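Local atomic coordinates of class D beta-lactamase (PDB entry 4IED), a protein that probably hydrolyses the beta-lactam ring of antibiotics such as penicillins, as a class D member of the beta-lactamase family. Residues F62-V76 with L169-I182. Numbering follows the deposited sequence.
Sequences FNTLIGLENGIVKNV and LPFKLENQEQVKDI
Two donors grip OE1 of E69, which stands at the C-terminal end of helix 62-69. The backbone N of K172, the N-cap residue of helix 173-182, reaches OE1 of E69 at 3.0 Å on the syn side of the carboxylate. ND2 of N175 comes to the same oxygen at 2.9 Å from above the carboxylate plane, in an almost straight hydrogen bond (N-H...O 168°). The carboxylate and amide planes stand nearly perpendicular; the two bonds to OE1 would restrain the turning of the carboxylate. Lying at the N-terminus of helix 173-182, the carboxylate is probably stabilised in its charged form. A water links its other oxygen, OE2, to O of P170.

Beside this polar cluster, L65 packs against F171. With CG anti to the backbone N (chi1 -176°), the L65 side chain points at F171, and CD2 sits over the centre of one ring face in a CH-pi contact, 3.9 Å from the centroid. The same methyl touches CD1 of L169, which in turn meets the edge of the F62 ring.

Farther along, V76 N donates to OE1 of Q178 at 2.8 Å, nearly in line with the C=O bond, while NE2 of Q178 turns back to E174 O. V76 CG2 packs on I182 CG2 at 3.6 Å, and the methyl CG2 of T64 meets I182 CD1 tip to tip, while T64 OG1 is hydrogen-bonded to Y111.

The two helices run roughly antiparallel (146°), their axes 9.4 Å apart, in the helical part of the class D beta-lactamase fold. Helix 154-165 covers the F62 and L169 end, helix 99-105 flanks T64, V76 and I182, and helix 108-130 packs against N63 and N70; strand 184-187, at one edge of the antiparallel sheet, begins one residue beyond helix 173-182.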
# COMPACT_ATOMS: atom_id res chain seq x y z
N PHE A 62 -1.15 -1.96 -6.44
CA PHE A 62 -1.84 -2.86 -7.29
C PHE A 62 -2.45 -2.29 -8.52
O PHE A 62 -2.61 -2.98 -9.54
CB PHE A 62 -2.80 -3.71 -6.41
CG PHE A 62 -2.03 -4.49 -5.42
CD1 PHE A 62 -1.37 -5.66 -5.80
CD2 PHE A 62 -1.85 -4.10 -4.10
CE1 PHE A 62 -0.56 -6.33 -4.93
CE2 PHE A 62 -1.09 -4.80 -3.23
CZ PHE A 62 -0.44 -5.92 -3.62
N ASN A 63 -2.91 -1.02 -8.49
CA ASN A 63 -3.31 -0.32 -9.67
C ASN A 63 -2.12 -0.35 -10.69
O ASN A 63 -2.35 -0.64 -11.90
CB ASN A 63 -3.77 1.10 -9.28
CG ASN A 63 -4.60 1.80 -10.34
OD1 ASN A 63 -4.89 1.31 -11.41
ND2 ASN A 63 -5.03 3.05 -10.03
N THR A 64 -0.91 -0.10 -10.21
CA THR A 64 0.25 -0.14 -11.12
C THR A 64 0.41 -1.54 -11.75
O THR A 64 0.57 -1.66 -12.98
CB THR A 64 1.55 0.12 -10.37
OG1 THR A 64 1.46 1.40 -9.64
CG2 THR A 64 2.74 0.19 -11.33
N LEU A 65 0.24 -2.59 -10.92
CA LEU A 65 0.43 -3.97 -11.45
C LEU A 65 -0.58 -4.29 -12.50
O LEU A 65 -0.26 -4.83 -13.57
CB LEU A 65 0.36 -4.92 -10.29
CG LEU A 65 0.62 -6.35 -10.54
CD1 LEU A 65 2.00 -6.65 -11.14
CD2 LEU A 65 0.35 -7.24 -9.37
N ILE A 66 -1.85 -3.94 -12.27
CA ILE A 66 -2.86 -4.19 -13.26
C ILE A 66 -2.65 -3.36 -14.51
O ILE A 66 -2.86 -3.82 -15.65
CB ILE A 66 -4.27 -3.88 -12.69
CG1 ILE A 66 -4.57 -4.84 -11.51
CG2 ILE A 66 -5.34 -3.98 -13.71
CD1 ILE A 66 -5.71 -4.38 -10.60
N GLY A 67 -2.21 -2.12 -14.40
CA GLY A 67 -1.88 -1.33 -15.57
C GLY A 67 -0.77 -1.88 -16.43
O GLY A 67 -0.88 -1.88 -17.63
N LEU A 68 0.30 -2.33 -15.75
CA LEU A 68 1.36 -3.01 -16.50
C LEU A 68 0.87 -4.25 -17.17
O LEU A 68 1.23 -4.48 -18.35
CB LEU A 68 2.52 -3.36 -15.56
CG LEU A 68 3.29 -2.15 -14.96
CD1 LEU A 68 4.14 -2.69 -13.82
CD2 LEU A 68 4.07 -1.40 -16.06
N GLU A 69 0.06 -5.05 -16.46
CA GLU A 69 -0.35 -6.35 -17.04
C GLU A 69 -1.17 -6.15 -18.33
O GLU A 69 -1.10 -6.94 -19.28
CB GLU A 69 -1.14 -7.15 -15.98
CG GLU A 69 -1.24 -8.62 -16.28
CD GLU A 69 0.04 -9.46 -16.05
OE1 GLU A 69 1.05 -8.95 -15.66
OE2 GLU A 69 -0.09 -10.64 -16.41
N ASN A 70 -1.94 -5.04 -18.36
CA ASN A 70 -2.73 -4.68 -19.50
C ASN A 70 -2.02 -3.84 -20.56
O ASN A 70 -2.63 -3.36 -21.53
CB ASN A 70 -4.03 -4.00 -19.07
CG ASN A 70 -4.99 -4.98 -18.42
OD1 ASN A 70 -5.13 -5.00 -17.17
ND2 ASN A 70 -5.62 -5.70 -19.18
N GLY A 71 -0.74 -3.60 -20.36
CA GLY A 71 -0.04 -2.81 -21.36
C GLY A 71 -0.46 -1.33 -21.49
O GLY A 71 -0.25 -0.73 -22.55
N ILE A 72 -0.99 -0.75 -20.40
CA ILE A 72 -1.43 0.65 -20.51
C ILE A 72 -0.20 1.54 -20.70
O ILE A 72 -0.27 2.56 -21.39
CB ILE A 72 -2.22 1.07 -19.26
CG1 ILE A 72 -3.45 0.15 -19.02
CG2 ILE A 72 -2.60 2.51 -19.40
CD1 ILE A 72 -4.43 0.08 -20.16
N VAL A 73 0.91 1.16 -20.10
CA VAL A 73 2.23 1.76 -20.33
C VAL A 73 3.15 0.58 -20.71
O VAL A 73 2.89 -0.51 -20.23
CB VAL A 73 2.77 2.49 -19.11
CG1 VAL A 73 1.87 3.70 -18.76
CG2 VAL A 73 2.91 1.64 -17.88
N LYS A 74 4.27 0.88 -21.34
CA LYS A 74 5.27 -0.12 -21.65
C LYS A 74 5.99 -0.60 -20.38
O LYS A 74 6.26 -1.80 -20.22
CB LYS A 74 6.26 0.46 -22.68
CG LYS A 74 7.30 -0.55 -23.05
CD LYS A 74 8.13 -0.13 -24.23
CE LYS A 74 8.69 1.27 -24.11
NZ LYS A 74 9.68 1.50 -23.05
N ASN A 75 6.25 0.35 -19.45
CA ASN A 75 6.91 0.08 -18.18
C ASN A 75 6.71 1.31 -17.29
O ASN A 75 6.22 2.31 -17.79
CB ASN A 75 8.40 -0.34 -18.36
CG ASN A 75 9.17 0.67 -19.14
OD1 ASN A 75 9.20 1.87 -18.83
ND2 ASN A 75 9.83 0.11 -20.25
N VAL A 76 7.16 1.19 -16.05
CA VAL A 76 6.98 2.26 -15.05
C VAL A 76 7.85 3.50 -15.34
O VAL A 76 7.69 4.53 -14.70
CB VAL A 76 7.27 1.75 -13.66
CG1 VAL A 76 6.29 0.66 -13.24
CG2 VAL A 76 8.71 1.19 -13.58
N LEU A 169 2.48 -13.74 -7.42
CA LEU A 169 1.13 -13.40 -7.87
C LEU A 169 0.96 -13.86 -9.34
O LEU A 169 1.95 -14.03 -10.04
CB LEU A 169 0.82 -11.91 -7.72
CG LEU A 169 0.82 -11.37 -6.31
CD1 LEU A 169 0.77 -9.84 -6.29
CD2 LEU A 169 -0.44 -11.92 -5.59
N PRO A 170 -0.29 -13.99 -9.78
CA PRO A 170 -0.50 -14.48 -11.17
C PRO A 170 -0.42 -13.43 -12.25
O PRO A 170 -1.41 -13.13 -12.97
CB PRO A 170 -1.95 -15.05 -11.08
CG PRO A 170 -2.63 -14.22 -10.09
CD PRO A 170 -1.58 -13.90 -9.02
N PHE A 171 0.73 -12.79 -12.33
CA PHE A 171 1.04 -11.59 -13.17
C PHE A 171 2.45 -11.86 -13.72
O PHE A 171 3.24 -12.63 -13.14
CB PHE A 171 1.02 -10.32 -12.38
CG PHE A 171 -0.37 -9.89 -12.02
CD1 PHE A 171 -1.08 -10.46 -10.94
CD2 PHE A 171 -1.04 -8.91 -12.76
CE1 PHE A 171 -2.39 -10.09 -10.69
CE2 PHE A 171 -2.33 -8.55 -12.47
CZ PHE A 171 -3.02 -9.17 -11.41
N LYS A 172 2.78 -11.20 -14.80
CA LYS A 172 4.09 -11.38 -15.40
C LYS A 172 5.19 -11.08 -14.39
O LYS A 172 5.15 -10.09 -13.64
CB LYS A 172 4.35 -10.53 -16.65
CG LYS A 172 5.24 -11.24 -17.65
CD LYS A 172 5.36 -10.48 -18.99
CE LYS A 172 3.97 -10.26 -19.59
NZ LYS A 172 3.48 -11.46 -20.30
N LEU A 173 6.26 -11.88 -14.37
CA LEU A 173 7.37 -11.62 -13.51
C LEU A 173 7.97 -10.21 -13.65
O LEU A 173 8.27 -9.57 -12.64
CB LEU A 173 8.45 -12.68 -13.77
CG LEU A 173 8.41 -13.98 -13.03
CD1 LEU A 173 7.38 -14.30 -11.97
CD2 LEU A 173 9.29 -15.08 -13.72
N GLU A 174 8.07 -9.69 -14.84
CA GLU A 174 8.74 -8.42 -15.03
C GLU A 174 7.82 -7.32 -14.55
O GLU A 174 8.31 -6.32 -14.22
CB GLU A 174 9.28 -8.12 -16.45
CG GLU A 174 9.34 -9.27 -17.34
CD GLU A 174 8.04 -9.17 -18.09
OE1 GLU A 174 7.93 -9.70 -19.24
OE2 GLU A 174 7.27 -8.41 -17.47
N ASN A 175 6.51 -7.53 -14.50
CA ASN A 175 5.63 -6.52 -13.99
C ASN A 175 5.66 -6.49 -12.47
O ASN A 175 5.71 -5.40 -11.86
CB ASN A 175 4.21 -6.77 -14.48
CG ASN A 175 4.10 -6.60 -16.01
OD1 ASN A 175 4.92 -5.88 -16.52
ND2 ASN A 175 3.10 -7.18 -16.69
N GLN A 176 5.70 -7.68 -11.83
CA GLN A 176 5.89 -7.71 -10.39
C GLN A 176 7.21 -7.08 -10.01
O GLN A 176 7.30 -6.32 -9.03
CB GLN A 176 5.73 -9.12 -9.81
CG GLN A 176 4.37 -9.70 -10.07
CD GLN A 176 4.22 -11.12 -9.60
OE1 GLN A 176 4.28 -12.12 -10.45
NE2 GLN A 176 4.07 -11.30 -8.34
N GLU A 177 8.24 -7.34 -10.78
CA GLU A 177 9.60 -6.77 -10.49
C GLU A 177 9.56 -5.21 -10.49
O GLU A 177 10.18 -4.55 -9.68
CB GLU A 177 10.66 -7.29 -11.48
CG GLU A 177 12.09 -7.15 -10.99
CD GLU A 177 12.26 -7.99 -9.66
OE1 GLU A 177 11.64 -9.10 -9.50
OE2 GLU A 177 13.12 -7.61 -8.91
N GLN A 178 8.88 -4.66 -11.48
CA GLN A 178 8.73 -3.24 -11.62
C GLN A 178 8.03 -2.65 -10.44
O GLN A 178 8.47 -1.62 -9.86
CB GLN A 178 8.02 -2.89 -12.89
CG GLN A 178 8.83 -2.98 -14.14
CD GLN A 178 7.98 -2.70 -15.30
OE1 GLN A 178 7.59 -1.57 -15.60
NE2 GLN A 178 7.57 -3.75 -15.95
N VAL A 179 6.99 -3.33 -9.96
CA VAL A 179 6.29 -2.79 -8.81
C VAL A 179 7.16 -2.86 -7.54
O VAL A 179 7.16 -1.96 -6.69
CB VAL A 179 4.92 -3.52 -8.62
CG1 VAL A 179 4.24 -3.05 -7.30
CG2 VAL A 179 4.01 -3.21 -9.81
N LYS A 180 7.95 -3.92 -7.40
CA LYS A 180 8.93 -3.96 -6.33
C LYS A 180 9.93 -2.82 -6.47
O LYS A 180 10.21 -2.13 -5.47
CB LYS A 180 9.71 -5.29 -6.38
CG LYS A 180 8.83 -6.54 -6.15
CD LYS A 180 9.72 -7.80 -6.09
CE LYS A 180 10.50 -7.83 -4.76
NZ LYS A 180 11.40 -9.02 -4.67
N ASP A 181 10.44 -2.57 -7.66
CA ASP A 181 11.47 -1.57 -7.79
C ASP A 181 10.96 -0.15 -7.44
O ASP A 181 11.64 0.63 -6.80
CB ASP A 181 11.99 -1.58 -9.19
CG ASP A 181 13.34 -0.89 -9.31
OD1 ASP A 181 14.37 -1.46 -8.82
OD2 ASP A 181 13.43 0.19 -9.96
N ILE A 182 9.76 0.19 -7.88
CA ILE A 182 9.21 1.55 -7.64
C ILE A 182 8.83 1.83 -6.21
O ILE A 182 8.70 3.01 -5.85
CB ILE A 182 8.03 1.87 -8.57
CG1 ILE A 182 6.78 1.06 -8.24
CG2 ILE A 182 8.49 1.70 -10.05
CD1 ILE A 182 5.61 1.20 -9.16
O HOH W 1 2.59 -6.94 -19.61
O HOH W 2 -2.21 -12.02 -15.47
O HOH W 3 5.86 -4.11 -18.37